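Side-chain contacts in member of s1p family of ribosomal proteins (Pyrococcus furiosus, PDB 5YH1), which binds manganese through the DHH domain described here and probably acts as an exonuclease on nucleic acids: residues A[110-115]-A[149-154]; A[117-122]-A[128-133]; A[305-310]-A[344-349]. One frame throughout, in Å; residues are numbered along the deposited sequence.

Contact 1. Residues A[110-115]-A[149-154]; sequences EDVLKD and KRLKAY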
ATOM      1  N   GLU A 110       1.707 -10.007   9.028  1.00 27.19           N
ATOM      2  CA  GLU A 110       2.245  -9.292   7.878  1.00 29.01           C
ATOM      3  C   GLU A 110       3.656  -8.772   8.171  1.00 27.05           C
ATOM      4  O   GLU A 110       4.521  -8.812   7.297  1.00 25.28           O
ATOM      5  CB  GLU A 110       1.316  -8.148   7.449  1.00 33.15           C
ATOM      6  CG  GLU A 110       1.816  -7.413   6.210  1.00 39.08           C
ATOM      7  CD  GLU A 110       0.780  -6.488   5.572  1.00 44.12           C
ATOM      8  OE1 GLU A 110      -0.368  -6.413   6.060  1.00 48.32           O
ATOM      9  OE2 GLU A 110       1.120  -5.834   4.562  1.00 49.08           O
ATOM     10  N   ASP A 111       3.890  -8.302   9.399  1.00 25.72           N
ATOM     11  CA  ASP A 111       5.218  -7.840   9.805  1.00 25.53           C
ATOM     12  C   ASP A 111       6.227  -8.976   9.902  1.00 24.79           C
ATOM     13  O   ASP A 111       7.313  -8.882   9.344  1.00 24.91           O
ATOM     14  CB  ASP A 111       5.168  -7.100  11.151  1.00 26.20           C
ATOM     15  CG  ASP A 111       4.424  -5.773  11.067  1.00 27.54           C
ATOM     16  OD1 ASP A 111       4.090  -5.335   9.953  1.00 27.67           O
ATOM     17  OD2 ASP A 111       4.158  -5.169  12.125  1.00 29.25           O
ATOM     18  N   VAL A 112       5.891 -10.039  10.630  1.00 24.26           N
ATOM     19  CA  VAL A 112       6.859 -11.114  10.828  1.00 24.26           C
ATOM     20  C   VAL A 112       7.152 -11.855   9.515  1.00 23.79           C
ATOM     21  O   VAL A 112       8.294 -12.259   9.254  1.00 22.80           O
ATOM     22  CB  VAL A 112       6.427 -12.087  11.941  1.00 24.06           C
ATOM     23  CG1 VAL A 112       5.264 -12.968  11.499  1.00 24.01           C
ATOM     24  CG2 VAL A 112       7.613 -12.925  12.375  1.00 24.43           C
ATOM     25  N   LEU A 113       6.145 -12.001   8.665  1.00 24.05           N
ATOM     26  CA  LEU A 113       6.360 -12.719   7.400  1.00 24.83           C
ATOM     27  C   LEU A 113       7.293 -11.925   6.496  1.00 25.52           C
ATOM     28  O   LEU A 113       8.167 -12.485   5.841  1.00 25.14           O
ATOM     29  CB  LEU A 113       5.026 -13.046   6.723  1.00 25.04           C
ATOM     30  CG  LEU A 113       4.222 -14.110   7.495  1.00 24.70           C
ATOM     31  CD1 LEU A 113       2.821 -14.238   6.932  1.00 25.63           C
ATOM     32  CD2 LEU A 113       4.927 -15.458   7.485  1.00 24.93           C
ATOM     33  N   LYS A 114       7.131 -10.610   6.496  1.00 26.74           N
ATOM     34  CA  LYS A 114       8.048  -9.741   5.783  1.00 28.76           C
ATOM     35  C   LYS A 114       9.477  -9.866   6.364  1.00 27.41           C
ATOM     36  O   LYS A 114      10.455 -10.000   5.626  1.00 26.19           O
ATOM     37  CB  LYS A 114       7.515  -8.306   5.839  1.00 31.02           C
ATOM     38  CG  LYS A 114       8.354  -7.271   5.119  1.00 34.68           C
ATOM     39  CD  LYS A 114       9.217  -6.489   6.085  1.00 38.78           C
ATOM     40  CE  LYS A 114       9.989  -5.387   5.376  1.00 42.25           C
ATOM     41  NZ  LYS A 114       9.214  -4.116   5.345  1.00 44.90           N
ATOM     42  N   ASP A 115       9.591  -9.851   7.686  1.00 25.94           N
ATOM     43  CA  ASP A 115      10.893 -10.000   8.335  1.00 25.17           C
ATOM     44  C   ASP A 115      11.567 -11.332   7.941  1.00 24.04           C
ATOM     45  O   ASP A 115      12.768 -11.388   7.677  1.00 22.81           O
ATOM     46  CB  ASP A 115      10.733  -9.906   9.870  1.00 25.83           C
ATOM     47  CG  ASP A 115      10.341  -8.503  10.342  1.00 26.29           C
ATOM     48  OD1 ASP A 115      10.487  -7.542   9.557  1.00 26.40           O
ATOM     49  OD2 ASP A 115       9.883  -8.360  11.500  1.00 27.28           O
ATOM     50  N   LYS A 149       6.144 -18.482  16.893  1.00 26.49           N
ATOM     51  CA  LYS A 149       6.134 -19.849  16.350  1.00 27.25           C
ATOM     52  C   LYS A 149       6.780 -19.896  14.969  1.00 27.22           C
ATOM     53  O   LYS A 149       7.534 -20.815  14.669  1.00 26.80           O
ATOM     54  CB  LYS A 149       4.718 -20.397  16.282  1.00 28.86           C
ATOM     55  CG  LYS A 149       4.180 -20.751  17.652  1.00 30.55           C
ATOM     56  CD  LYS A 149       2.754 -21.242  17.572  1.00 32.55           C
ATOM     57  CE  LYS A 149       2.320 -21.792  18.913  1.00 35.34           C
ATOM     58  NZ  LYS A 149       1.011 -22.486  18.801  1.00 38.27           N
ATOM     59  N   ARG A 150       6.521 -18.877  14.152  1.00 26.25           N
ATOM     60  CA  ARG A 150       7.117 -18.797  12.833  1.00 25.48           C
ATOM     61  C   ARG A 150       8.606 -18.507  12.892  1.00 25.62           C
ATOM     62  O   ARG A 150       9.388 -19.168  12.197  1.00 24.81           O
ATOM     63  CB  ARG A 150       6.379 -17.777  11.973  1.00 26.47           C
ATOM     64  CG  ARG A 150       5.010 -18.283  11.549  1.00 27.25           C
ATOM     65  CD  ARG A 150       4.123 -17.138  11.130  1.00 28.16           C
ATOM     66  NE  ARG A 150       2.804 -17.568  10.677  1.00 27.53           N
ATOM     67  CZ  ARG A 150       1.806 -17.931  11.475  1.00 27.38           C
ATOM     68  NH1 ARG A 150       1.958 -17.962  12.802  1.00 26.71           N
ATOM     69  NH2 ARG A 150       0.641 -18.278  10.937  1.00 27.01           N
ATOM     70  N   LEU A 151       9.018 -17.556  13.732  1.00 25.61           N
ATOM     71  CA  LEU A 151      10.452 -17.281  13.892  1.00 25.77           C
ATOM     72  C   LEU A 151      11.235 -18.495  14.424  1.00 27.39           C
ATOM     73  O   LEU A 151      12.384 -18.724  14.033  1.00 27.50           O
ATOM     74  CB  LEU A 151      10.687 -16.056  14.788  1.00 24.54           C
ATOM     75  CG  LEU A 151      10.285 -14.715  14.170  1.00 23.79           C
ATOM     76  CD1 LEU A 151      10.289 -13.618  15.219  1.00 23.62           C
ATOM     77  CD2 LEU A 151      11.200 -14.338  13.018  1.00 24.26           C
ATOM     78  N   LYS A 152      10.625 -19.268  15.310  1.00 29.57           N
ATOM     79  CA  LYS A 152      11.314 -20.424  15.886  1.00 32.30           C
ATOM     80  C   LYS A 152      11.509 -21.566  14.874  1.00 31.40           C
ATOM     81  O   LYS A 152      12.447 -22.341  14.995  1.00 30.54           O
ATOM     82  CB  LYS A 152      10.615 -20.899  17.162  1.00 33.79           C
ATOM     83  CG  LYS A 152      10.839 -19.957  18.355  1.00 36.80           C
ATOM     84  CD  LYS A 152      12.315 -19.617  18.580  1.00 37.29           C
ATOM     85  CE  LYS A 152      12.541 -18.968  19.940  1.00 38.23           C
ATOM     86  NZ  LYS A 152      13.957 -18.554  20.143  1.00 37.63           N
ATOM     87  N   ALA A 153      10.667 -21.633  13.850  1.00 30.17           N
ATOM     88  CA  ALA A 153      10.916 -22.557  12.746  1.00 29.11           C
ATOM     89  C   ALA A 153      12.240 -22.245  12.038  1.00 28.74           C
ATOM     90  O   ALA A 153      12.794 -23.101  11.347  1.00 29.55           O
ATOM     91  CB  ALA A 153       9.767 -22.529  11.758  1.00 29.28           C
ATOM     92  N   TYR A 154      12.755 -21.030  12.218  1.00 27.20           N
ATOM     93  CA  TYR A 154      14.041 -20.641  11.644  1.00 26.73           C
ATOM     94  C   TYR A 154      15.177 -20.571  12.674  1.00 26.43           C
ATOM     95  O   TYR A 154      16.274 -20.124  12.343  1.00 28.17           O
ATOM     96  CB  TYR A 154      13.881 -19.306  10.895  1.00 26.81           C
ATOM     97  CG  TYR A 154      12.983 -19.461   9.699  1.00 26.44           C
ATOM     98  CD1 TYR A 154      11.605 -19.453   9.842  1.00 26.20           C
ATOM     99  CD2 TYR A 154      13.513 -19.666   8.428  1.00 26.01           C
ATOM    100  CE1 TYR A 154      10.772 -19.634   8.752  1.00 26.28           C
ATOM    101  CE2 TYR A 154      12.689 -19.846   7.330  1.00 26.08           C
ATOM    102  CZ  TYR A 154      11.320 -19.828   7.495  1.00 26.23           C
ATOM    103  OH  TYR A 154      10.496 -20.019   6.403  1.00 25.20           O
TER
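Val112 and Leu113 of helix 109-126 meet Arg150 and Leu151 of helix 145-152 where these two helices lie side by side against the parallel beta-sheet of the DHH N-terminal domain. Both belong to beta-alpha-beta crossovers: the first runs between strands 97-102 and 132-136, the second between strands 132-136 and 158-161. The helices are nearest at Val112 and Leu151, whose CA atoms are 7.8 Å apart. Here a short branched side chain suits the narrow gap. Val112 has CG1 placed between the backbone N and the carbonyl carbon (chi1 72°), which leaves CG2 to reach across. That methyl sits over the fork of Leu151, 3.7 Å from Leu151 CG and about equally close to both of its methyls. Leu151 also packs on Ile116 and Ile158, so its branched end fills the corner between helix and sheet.

Arg150 serves two purposes. Its apolar methylenes line the helix pair, while the chain, extended from CG to NE, carries the guanidinium on to the second subunit. There NE forms a salt bridge with Glu263 and NH2 one with Glu299 of that subunit, and NH1 bonds to Pro146 O of its own chain. Leu113 crosses this stem obliquely: its CD2 lies 4.1 Å from Arg150 CD and stands at the edge of the guanidinium, near its plane.

Contact 2. Residues A[117-122]-A[128-133]; sequences IFMMED and DELPLV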
ATOM      1  N   ILE A 117      10.929 -13.216   5.157  1.00 24.60           N
ATOM      2  CA  ILE A 117      11.276 -13.221   3.726  1.00 24.26           C
ATOM      3  C   ILE A 117      12.544 -12.405   3.492  1.00 25.43           C
ATOM      4  O   ILE A 117      13.458 -12.852   2.805  1.00 26.38           O
ATOM      5  CB  ILE A 117      10.105 -12.701   2.865  1.00 24.48           C
ATOM      6  CG1 ILE A 117       8.956 -13.715   2.907  1.00 24.58           C
ATOM      7  CG2 ILE A 117      10.546 -12.430   1.420  1.00 24.44           C
ATOM      8  CD1 ILE A 117       7.592 -13.134   2.606  1.00 25.60           C
ATOM      9  N   PHE A 118      12.610 -11.221   4.090  1.00 26.59           N
ATOM     10  CA  PHE A 118      13.779 -10.355   3.963  1.00 27.44           C
ATOM     11  C   PHE A 118      15.032 -11.004   4.548  1.00 27.09           C
ATOM     12  O   PHE A 118      16.085 -10.971   3.924  1.00 26.58           O
ATOM     13  CB  PHE A 118      13.520  -8.993   4.631  1.00 29.42           C
ATOM     14  CG  PHE A 118      12.835  -7.983   3.739  1.00 33.24           C
ATOM     15  CD1 PHE A 118      11.892  -8.367   2.782  1.00 34.45           C
ATOM     16  CD2 PHE A 118      13.123  -6.628   3.873  1.00 36.65           C
ATOM     17  CE1 PHE A 118      11.268  -7.418   1.975  1.00 36.24           C
ATOM     18  CE2 PHE A 118      12.499  -5.677   3.067  1.00 38.84           C
ATOM     19  CZ  PHE A 118      11.571  -6.077   2.114  1.00 37.27           C
HETATM   20  N   MSE A 119      14.932 -11.590   5.739  1.00 26.79           N
HETATM   21  CA  MSE A 119      16.119 -12.205   6.369  1.00 28.23           C
HETATM   22  C   MSE A 119      16.582 -13.422   5.587  1.00 28.46           C
HETATM   23  O   MSE A 119      17.779 -13.679   5.493  1.00 27.51           O
HETATM   24  CB  MSE A 119      15.886 -12.531   7.852  1.00 28.64           C
HETATM   25  CG  MSE A 119      15.065 -13.802   8.041  1.00 29.77           C
HETATM   26 SE   MSE A 119      14.675 -14.284   9.919  0.95 34.56          SE
HETATM   27  CE  MSE A 119      13.657 -12.705  10.507  1.00 34.25           C
HETATM   28  N   MSE A 120      15.647 -14.178   5.015  1.00 29.21           N
HETATM   29  CA  MSE A 120      16.014 -15.359   4.232  1.00 30.70           C
HETATM   30  C   MSE A 120      16.679 -14.954   2.929  1.00 31.41           C
HETATM   31  O   MSE A 120      17.584 -15.637   2.455  1.00 30.54           O
HETATM   32  CB  MSE A 120      14.797 -16.254   3.999  1.00 32.47           C
HETATM   33  CG  MSE A 120      14.427 -17.059   5.242  1.00 34.25           C
HETATM   34 SE   MSE A 120      15.924 -18.205   5.838  1.00 41.34          SE
HETATM   35  CE  MSE A 120      16.202 -19.226   4.168  1.00 39.12           C
ATOM     36  N   GLU A 121      16.273 -13.832   2.345  1.00 31.79           N
ATOM     37  CA  GLU A 121      16.964 -13.349   1.146  1.00 33.62           C
ATOM     38  C   GLU A 121      18.417 -12.962   1.436  1.00 33.51           C
ATOM     39  O   GLU A 121      19.316 -13.328   0.687  1.00 33.78           O
ATOM     40  CB  GLU A 121      16.245 -12.162   0.505  1.00 34.09           C
ATOM     41  CG  GLU A 121      17.016 -11.641  -0.697  1.00 36.49           C
ATOM     42  CD  GLU A 121      16.209 -10.735  -1.593  1.00 38.42           C
ATOM     43  OE1 GLU A 121      14.989 -10.935  -1.722  1.00 42.43           O
ATOM     44  OE2 GLU A 121      16.811  -9.827  -2.185  1.00 40.47           O
ATOM     45  N   ASP A 122      18.642 -12.193   2.500  1.00 32.86           N
ATOM     46  CA  ASP A 122      20.006 -11.825   2.891  1.00 32.86           C
ATOM     47  C   ASP A 122      20.842 -13.061   3.218  1.00 31.62           C
ATOM     48  O   ASP A 122      22.022 -13.126   2.876  1.00 31.09           O
ATOM     49  CB  ASP A 122      19.997 -10.868   4.083  1.00 32.80           C
ATOM     50  CG  ASP A 122      19.595  -9.458   3.702  1.00 34.04           C
ATOM     51  OD1 ASP A 122      19.548  -9.117   2.504  1.00 36.84           O
ATOM     52  OD2 ASP A 122      19.328  -8.671   4.615  1.00 37.09           O
ATOM     53  N   ASP A 128      24.574 -13.878   4.964  1.00 39.08           N
ATOM     54  CA  ASP A 128      24.349 -13.346   6.315  1.00 37.89           C
ATOM     55  C   ASP A 128      23.757 -14.411   7.229  1.00 36.39           C
ATOM     56  O   ASP A 128      22.930 -15.220   6.804  1.00 35.49           O
ATOM     57  CB  ASP A 128      23.360 -12.174   6.295  1.00 39.48           C
ATOM     58  CG  ASP A 128      23.901 -10.951   5.603  1.00 40.24           C
ATOM     59  OD1 ASP A 128      25.125 -10.758   5.577  1.00 43.37           O
ATOM     60  OD2 ASP A 128      23.092 -10.164   5.083  1.00 41.99           O
ATOM     61  N   GLU A 129      24.159 -14.392   8.490  1.00 34.71           N
ATOM     62  CA  GLU A 129      23.464 -15.165   9.510  1.00 36.08           C
ATOM     63  C   GLU A 129      22.045 -14.624   9.673  1.00 32.21           C
ATOM     64  O   GLU A 129      21.754 -13.474   9.329  1.00 29.94           O
ATOM     65  CB  GLU A 129      24.191 -15.059  10.850  1.00 41.03           C
ATOM     66  CG  GLU A 129      25.592 -15.644  10.869  1.00 45.73           C
ATOM     67  CD  GLU A 129      25.590 -17.147  11.021  1.00 50.29           C
ATOM     68  OE1 GLU A 129      25.101 -17.841  10.114  1.00 59.24           O
ATOM     69  OE2 GLU A 129      26.081 -17.639  12.056  1.00 57.42           O
ATOM     70  N   LEU A 130      21.163 -15.457  10.206  1.00 30.99           N
ATOM     71  CA  LEU A 130      19.819 -15.022  10.539  1.00 30.80           C
ATOM     72  C   LEU A 130      19.892 -14.066  11.736  1.00 29.44           C
ATOM     73  O   LEU A 130      20.755 -14.208  12.605  1.00 27.76           O
ATOM     74  CB  LEU A 130      18.923 -16.213  10.842  1.00 31.67           C
ATOM     75  CG  LEU A 130      18.719 -17.202   9.691  1.00 33.76           C
ATOM     76  CD1 LEU A 130      17.749 -18.286  10.127  1.00 35.08           C
ATOM     77  CD2 LEU A 130      18.226 -16.531   8.419  1.00 33.76           C
ATOM     78  N   PRO A 131      19.013 -13.064  11.762  1.00 29.10           N
ATOM     79  CA  PRO A 131      19.179 -11.974  12.725  1.00 27.97           C
ATOM     80  C   PRO A 131      18.743 -12.314  14.137  1.00 26.34           C
ATOM     81  O   PRO A 131      18.037 -13.290  14.355  1.00 24.84           O
ATOM     82  CB  PRO A 131      18.272 -10.874  12.166  1.00 28.65           C
ATOM     83  CG  PRO A 131      17.241 -11.612  11.387  1.00 29.25           C
ATOM     84  CD  PRO A 131      17.966 -12.768  10.774  1.00 29.19           C
ATOM     85  N   LEU A 132      19.211 -11.505  15.080  1.00 25.69           N
ATOM     86  CA  LEU A 132      18.592 -11.393  16.383  1.00 25.19           C
ATOM     87  C   LEU A 132      17.415 -10.443  16.195  1.00 24.89           C
ATOM     88  O   LEU A 132      17.565  -9.365  15.610  1.00 24.66           O
ATOM     89  CB  LEU A 132      19.580 -10.803  17.399  1.00 25.20           C
ATOM     90  CG  LEU A 132      19.063 -10.508  18.810  1.00 25.02           C
ATOM     91  CD1 LEU A 132      18.783 -11.810  19.536  1.00 25.38           C
ATOM     92  CD2 LEU A 132      20.066  -9.666  19.590  1.00 25.74           C
ATOM     93  N   VAL A 133      16.254 -10.854  16.687  1.00 25.06           N
ATOM     94  CA  VAL A 133      15.049 -10.041  16.641  1.00 24.59           C
ATOM     95  C   VAL A 133      14.781  -9.429  18.021  1.00 25.11           C
ATOM     96  O   VAL A 133      14.708 -10.154  19.032  1.00 24.63           O
ATOM     97  CB  VAL A 133      13.844 -10.883  16.180  1.00 24.45           C
ATOM     98  CG1 VAL A 133      12.558 -10.072  16.242  1.00 24.20           C
ATOM     99  CG2 VAL A 133      14.071 -11.398  14.760  1.00 25.02           C
TER
HETATM  100  O   HOH W   1      19.611 -12.775   7.513  1.00 32.65           O
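Met119, present as selenomethionine, packs tightly on Pro131, joining helix 109-126 to the loop that leads into strand 132-136, the second strand of a beta-alpha-beta unit whose crossover is this helix. Met119 CB is 3.6 Å from Pro131 CD, and the two side chains cross at about a right angle. With CG held between the backbone N and the carbonyl carbon (chi1 78°), the chain runs past the proline and then bends at its end, so that CE lies 3.8 Å from Pro131 CG. The long unbranched chain of a methionine, here with selenium in place of sulfur, can follow the rigid ring. Leu130 fills the next space along the helix, its CD2 lying 3.8 Å from SE of Met120, also selenomethionine.

Toward solvent the contact becomes polar and looser. A water donates to both Met119 O and Glu129 O, 2.9 Å from each, linking backbones that do not bond directly here. Farther on, Asp128 N gives Asp122 O only a weak hydrogen bond of 3.4 Å. Asp128 OD2 lies 3.3 Å from Asp122 CB, and the two carboxylates are turned 83° from one another.

Asp128 OD2 also accepts a hydrogen bond from His95 NE2; an alanine here would probably leave that imidazole without its acceptor and open a gap beside Asp122 CB. Because Asp122 OD2 and Asp128 OD2 are 4.1 Å apart, their like charges probably repel, a cost that the bond from His95 is likely to offset in part.

Contact 3. Residues A[305-310]-A[344-349]; sequences EKVLKA and GKLSGI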
ATOM      1  N   GLU A 305      -7.782  21.302  17.727  1.00 30.81           N
ATOM      2  CA  GLU A 305      -8.815  22.266  18.119  1.00 32.29           C
ATOM      3  C   GLU A 305      -9.965  22.328  17.124  1.00 30.95           C
ATOM      4  O   GLU A 305     -11.127  22.387  17.520  1.00 30.74           O
ATOM      5  CB  GLU A 305      -8.216  23.666  18.278  1.00 33.75           C
ATOM      6  CG  GLU A 305      -7.353  23.786  19.512  1.00 37.05           C
ATOM      7  CD  GLU A 305      -6.620  25.109  19.604  1.00 40.18           C
ATOM      8  OE1 GLU A 305      -6.469  25.815  18.579  1.00 41.98           O
ATOM      9  OE2 GLU A 305      -6.182  25.433  20.721  1.00 45.70           O
ATOM     10  N   LYS A 306      -9.626  22.322  15.839  1.00 31.18           N
ATOM     11  CA  LYS A 306     -10.624  22.346  14.765  1.00 32.33           C
ATOM     12  C   LYS A 306     -11.520  21.120  14.839  1.00 30.35           C
ATOM     13  O   LYS A 306     -12.742  21.236  14.807  1.00 29.61           O
ATOM     14  CB  LYS A 306      -9.950  22.355  13.385  1.00 34.53           C
ATOM     15  CG  LYS A 306     -10.282  23.549  12.516  1.00 37.62           C
ATOM     16  CD  LYS A 306      -9.300  24.694  12.750  1.00 38.67           C
ATOM     17  N   VAL A 307     -10.909  19.941  14.918  1.00 30.14           N
ATOM     18  CA  VAL A 307     -11.688  18.699  14.907  1.00 29.74           C
ATOM     19  C   VAL A 307     -12.533  18.616  16.184  1.00 28.18           C
ATOM     20  O   VAL A 307     -13.710  18.281  16.138  1.00 28.79           O
ATOM     21  CB  VAL A 307     -10.798  17.443  14.673  1.00 30.79           C
ATOM     22  CG1 VAL A 307      -9.944  17.120  15.892  1.00 32.44           C
ATOM     23  CG2 VAL A 307     -11.649  16.234  14.322  1.00 30.91           C
ATOM     24  N   LEU A 308     -11.959  18.990  17.316  1.00 28.36           N
ATOM     25  CA  LEU A 308     -12.707  18.978  18.567  1.00 29.06           C
ATOM     26  C   LEU A 308     -13.927  19.899  18.513  1.00 29.26           C
ATOM     27  O   LEU A 308     -15.034  19.493  18.874  1.00 28.58           O
ATOM     28  CB  LEU A 308     -11.798  19.367  19.732  1.00 30.82           C
ATOM     29  CG  LEU A 308     -12.392  19.199  21.126  1.00 31.83           C
ATOM     30  CD1 LEU A 308     -12.848  17.763  21.371  1.00 31.93           C
ATOM     31  CD2 LEU A 308     -11.368  19.629  22.161  1.00 32.69           C
ATOM     32  N   LYS A 309     -13.733  21.124  18.033  1.00 28.74           N
ATOM     33  CA  LYS A 309     -14.838  22.070  17.892  1.00 30.50           C
ATOM     34  C   LYS A 309     -15.985  21.540  17.024  1.00 28.96           C
ATOM     35  O   LYS A 309     -17.156  21.741  17.342  1.00 28.78           O
ATOM     36  CB  LYS A 309     -14.339  23.392  17.319  1.00 34.18           C
ATOM     37  CG  LYS A 309     -15.387  24.484  17.360  1.00 37.83           C
ATOM     38  CD  LYS A 309     -14.868  25.781  16.775  1.00 41.31           C
ATOM     39  CE  LYS A 309     -15.980  26.816  16.728  1.00 44.65           C
ATOM     40  NZ  LYS A 309     -15.482  28.094  16.152  1.00 48.89           N
ATOM     41  N   ALA A 310     -15.649  20.849  15.942  1.00 28.05           N
ATOM     42  CA  ALA A 310     -16.656  20.316  15.022  1.00 27.64           C
ATOM     43  C   ALA A 310     -17.360  19.059  15.547  1.00 27.61           C
ATOM     44  O   ALA A 310     -18.537  18.836  15.237  1.00 27.31           O
ATOM     45  CB  ALA A 310     -16.023  20.029  13.668  1.00 27.89           C
ATOM     46  N   GLY A 344      -8.812   6.374  17.439  1.00 28.11           N
ATOM     47  CA  GLY A 344      -8.169   6.217  18.735  1.00 28.57           C
ATOM     48  C   GLY A 344      -7.705   7.537  19.322  1.00 28.78           C
ATOM     49  O   GLY A 344      -7.969   7.839  20.485  1.00 29.04           O
ATOM     50  N   LYS A 345      -7.012   8.325  18.508  1.00 28.80           N
ATOM     51  CA  LYS A 345      -6.493   9.624  18.927  1.00 28.92           C
ATOM     52  C   LYS A 345      -7.627  10.615  19.183  1.00 27.50           C
ATOM     53  O   LYS A 345      -7.580  11.386  20.141  1.00 28.24           O
ATOM     54  CB  LYS A 345      -5.545  10.171  17.856  1.00 30.15           C
ATOM     55  CG  LYS A 345      -4.960  11.549  18.137  1.00 31.97           C
ATOM     56  CD  LYS A 345      -3.987  11.507  19.300  1.00 33.92           C
ATOM     57  CE  LYS A 345      -3.609  12.907  19.730  1.00 35.53           C
ATOM     58  NZ  LYS A 345      -2.636  12.889  20.851  1.00 37.70           N
ATOM     59  N   LEU A 346      -8.632  10.602  18.315  1.00 25.83           N
ATOM     60  CA  LEU A 346      -9.805  11.457  18.474  1.00 25.28           C
ATOM     61  C   LEU A 346     -10.524  11.191  19.787  1.00 25.36           C
ATOM     62  O   LEU A 346     -10.911  12.127  20.480  1.00 25.22           O
ATOM     63  CB  LEU A 346     -10.787  11.267  17.312  1.00 25.06           C
ATOM     64  CG  LEU A 346     -12.083  12.083  17.367  1.00 25.21           C
ATOM     65  CD1 LEU A 346     -11.798  13.579  17.488  1.00 25.29           C
ATOM     66  CD2 LEU A 346     -12.919  11.811  16.133  1.00 26.38           C
ATOM     67  N   SER A 347     -10.732   9.917  20.113  1.00 25.92           N
ATOM     68  CA  SER A 347     -11.377   9.550  21.371  1.00 26.62           C
ATOM     69  C   SER A 347     -10.593  10.089  22.567  1.00 25.00           C
ATOM     70  O   SER A 347     -11.183  10.520  23.549  1.00 24.35           O
ATOM     71  CB  SER A 347     -11.535   8.032  21.493  1.00 27.72           C
ATOM     72  OG  SER A 347     -10.272   7.417  21.703  1.00 28.28           O
ATOM     73  N   GLY A 348      -9.267  10.080  22.462  1.00 24.98           N
ATOM     74  CA  GLY A 348      -8.405  10.634  23.501  1.00 25.02           C
ATOM     75  C   GLY A 348      -8.565  12.138  23.661  1.00 25.59           C
ATOM     76  O   GLY A 348      -8.561  12.657  24.779  1.00 24.89           O
ATOM     77  N   ILE A 349      -8.705  12.833  22.536  1.00 25.61           N
ATOM     78  CA  ILE A 349      -8.861  14.289  22.533  1.00 26.19           C
ATOM     79  C   ILE A 349     -10.201  14.670  23.154  1.00 25.26           C
ATOM     80  O   ILE A 349     -10.281  15.630  23.912  1.00 24.81           O
ATOM     81  CB  ILE A 349      -8.762  14.850  21.096  1.00 27.82           C
ATOM     82  CG1 ILE A 349      -7.321  14.771  20.594  1.00 28.92           C
ATOM     83  CG2 ILE A 349      -9.264  16.285  21.014  1.00 28.64           C
ATOM     84  CD1 ILE A 349      -7.224  14.842  19.082  1.00 29.57           C
TER
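Helix segments 305-310 and 344-349 come closest at Leu308 and Ile349, whose CA atoms lie 7.2 Å apart, with no hydrogen bond between them. The contact is made by methyl groups. Ile349 CG2 rests against the flank of Leu308, 3.9 Å from Leu308 CD1, with Leu308 CD2 and CB little farther. In Leu308, CG stands anti to the backbone N (chi1 -171°), which turns this flank toward helix 343-358. Beside this pair, Val307 CG2 meets Leu346 CD1 at 4.1 Å, methyl to methyl.

Helix 343-358 forms the crossover of a beta-alpha-beta unit between the parallel strands 325-330 and 364-369 of the mixed sheet, whereas helix 286-311 is the long helix that leads the chain into that sheet. Aliphatic residues suit a joint between two such helices, since they fill it without needing polar partners. Leu308 continues onto Ile350 and His353 of helix 343-358, and Val307 onto Pro341.

Ser347 uses its short hydroxyl within its own helix: OG donates to Gly344 O at 2.6 Å, tilted 32° from the carbonyl plane. Gly348 N reaches the same oxygen from the same face.

In the fold
From the N terminus, helix 109-126 opens contact 1 with residues 110-115. It next supplies 117-122 to contact 2, which closes a short loop made of the last turn of the helix and the chain leading into strand 132-136. The chain then reaches residues 149-154, on helix 145-152 and just past it, which complete contact 1, so contact 2 falls wholly within the larger loop. The two touch: Leu151 CD2 lies 3.9 Å from Met119 CE, and both contacts border the second subunit. Contact 3 follows in series, closing the loop from helix 286-311 through strands 316-319 and 325-330 to helix 343-358. It belongs to the mixed-sheet part, its centre about 37 Å from that of contact 1.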